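Side-chain contact in Ulp1-like SUMO protease (Chaetomium thermophilum, PDB 6DG4), which is the catalytic domain of a cysteine protease of the Ulp1 family that probably cleaves SUMO from its precursors and conjugates: residues L140-P145 with I211-G216. Sequence-based numbering, arbitrary orientation.
Sequences LAVIRP and ICLALG
Leu213, in the last turn of helix 202-215, packs against Val142 and Arg144 of strand 137-144, joining helix and central mixed sheet in the cysteine-protease fold of the Ulp1 (peptidase C48) catalytic domain. The apolar part is small and buried: Val142 CG2 lies 4.4 Å from Leu213 CG, and Leu153 of the adjacent antiparallel strand touches both side chains. Because the leucine's CG is rotated away from a staggered position (chi1 -94°), some torsional strain probably accompanies this packing. Its CD1 also sits over one face of the Arg144 guanidinium, 4.3 Å above the plane and displaced toward the rim.

The polar part runs through water. Arg144 reaches out along an extended chi2 (175°), then bends at chi3 (90°), and donates from NE to one water and from NH2 to another. Both waters donate in turn to the carbonyl O of Leu213, which also accepts Gly216 N (3.2 Å), one of two bonds of the Schellman motif at Gly216, where phi is positive. The arginine's remaining terminal nitrogen, NH1, donates to the backbone O of Ser2, so all three guanidinium nitrogens are engaged. The NH2-linked water is 3.0 Å from Arg144 NH2 and 2.7 Å from Leu213 O.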
loop_
_atom_site.group_PDB
_atom_site.type_symbol
_atom_site.label_atom_id
_atom_site.label_comp_id
_atom_site.label_asym_id
_atom_site.label_seq_id
_atom_site.Cartn_x
_atom_site.Cartn_y
_atom_site.Cartn_z
ATOM N N LEU A 140 5.075 -3.757 -4.595
ATOM C CA LEU A 140 3.870 -2.962 -4.792
ATOM C C LEU A 140 3.677 -2.697 -6.275
ATOM O O LEU A 140 4.533 -2.075 -6.910
ATOM C CB LEU A 140 3.984 -1.622 -4.062
ATOM C CG LEU A 140 2.748 -0.728 -4.165
ATOM C CD1 LEU A 140 1.589 -1.318 -3.372
ATOM C CD2 LEU A 140 3.066 0.691 -3.714
ATOM N N ALA A 141 2.549 -3.136 -6.817
ATOM C CA ALA A 141 2.127 -2.692 -8.136
ATOM C C ALA A 141 1.203 -1.495 -7.960
ATOM O O ALA A 141 0.391 -1.451 -7.031
ATOM C CB ALA A 141 1.417 -3.813 -8.892
ATOM N N VAL A 142 1.342 -0.520 -8.850
ATOM C CA VAL A 142 0.546 0.699 -8.806
ATOM C C VAL A 142 0.056 0.971 -10.217
ATOM O O VAL A 142 0.862 1.131 -11.140
ATOM C CB VAL A 142 1.349 1.899 -8.276
ATOM C CG1 VAL A 142 0.461 3.143 -8.177
ATOM C CG2 VAL A 142 1.965 1.577 -6.926
ATOM N N ILE A 143 -1.252 1.015 -10.390
ATOM C CA ILE A 143 -1.849 1.462 -11.637
ATOM C C ILE A 143 -2.368 2.872 -11.401
ATOM O O ILE A 143 -3.008 3.145 -10.376
ATOM C CB ILE A 143 -2.969 0.514 -12.094
ATOM C CG1 ILE A 143 -2.425 -0.908 -12.276
ATOM C CG2 ILE A 143 -3.593 1.021 -13.390
ATOM C CD1 ILE A 143 -3.505 -1.964 -12.516
ATOM N N ARG A 144 -2.067 3.775 -12.329
ATOM C CA ARG A 144 -2.493 5.172 -12.241
ATOM C C ARG A 144 -3.349 5.451 -13.467
ATOM O O ARG A 144 -2.836 5.874 -14.516
ATOM C CB ARG A 144 -1.286 6.098 -12.143
ATOM C CG ARG A 144 -0.394 5.787 -10.944
ATOM C CD ARG A 144 0.858 6.636 -10.948
ATOM N NE ARG A 144 0.664 7.883 -10.225
ATOM C CZ ARG A 144 1.464 8.937 -10.309
ATOM N NH1 ARG A 144 2.490 8.933 -11.149
ATOM N NH2 ARG A 144 1.218 10.004 -9.557
ATOM N N PRO A 145 -4.661 5.203 -13.392
ATOM C CA PRO A 145 -5.479 5.261 -14.615
ATOM C C PRO A 145 -5.529 6.624 -15.279
ATOM O O PRO A 145 -5.555 6.692 -16.513
ATOM C CB PRO A 145 -6.859 4.797 -14.127
ATOM C CG PRO A 145 -6.530 3.877 -12.973
ATOM C CD PRO A 145 -5.406 4.597 -12.271
ATOM N N ILE A 211 2.247 4.678 0.573
ATOM C CA ILE A 211 1.929 5.999 1.108
ATOM C C ILE A 211 2.388 7.069 0.130
ATOM O O ILE A 211 1.639 7.988 -0.220
ATOM C CB ILE A 211 2.581 6.214 2.486
ATOM C CG1 ILE A 211 2.021 5.264 3.544
ATOM C CG2 ILE A 211 2.394 7.671 2.923
ATOM C CD1 ILE A 211 2.773 5.327 4.870
ATOM N N CYS A 212 3.635 6.963 -0.326
ATOM C CA CYS A 212 4.188 7.977 -1.216
ATOM C C CYS A 212 3.406 8.059 -2.523
ATOM O O CYS A 212 2.970 9.141 -2.930
ATOM C CB CYS A 212 5.667 7.688 -1.472
ATOM S SG CYS A 212 6.727 7.980 -0.023
ATOM N N LEU A 213 3.216 6.933 -3.205
ATOM C CA LEU A 213 2.540 6.991 -4.498
ATOM C C LEU A 213 1.105 7.494 -4.355
ATOM O O LEU A 213 0.641 8.288 -5.180
ATOM C CB LEU A 213 2.605 5.641 -5.206
ATOM C CG LEU A 213 3.778 5.481 -6.175
ATOM C CD1 LEU A 213 3.523 6.273 -7.456
ATOM C CD2 LEU A 213 5.093 5.904 -5.531
ATOM N N ALA A 214 0.395 7.060 -3.306
ATOM C CA ALA A 214 -0.985 7.502 -3.126
ATOM C C ALA A 214 -1.071 9.005 -2.908
ATOM O O ALA A 214 -2.058 9.632 -3.311
ATOM C CB ALA A 214 -1.627 6.784 -1.939
ATOM N N LEU A 215 -0.078 9.587 -2.233
ATOM C CA LEU A 215 -0.057 11.009 -1.930
ATOM C C LEU A 215 0.601 11.842 -3.018
ATOM O O LEU A 215 0.555 13.073 -2.946
ATOM C CB LEU A 215 0.709 11.264 -0.632
ATOM C CG LEU A 215 0.065 10.739 0.648
ATOM C CD1 LEU A 215 0.943 11.096 1.831
ATOM C CD2 LEU A 215 -1.333 11.295 0.837
ATOM N N GLY A 216 1.222 11.211 -4.005
ATOM C CA GLY A 216 1.963 11.960 -4.996
ATOM C C GLY A 216 3.326 12.430 -4.545
ATOM O O GLY A 216 3.828 13.426 -5.072
HETATM O O HOH W 1 -0.349 10.023 -7.010
HETATM O O HOH W 2 -0.415 7.243 -7.625
#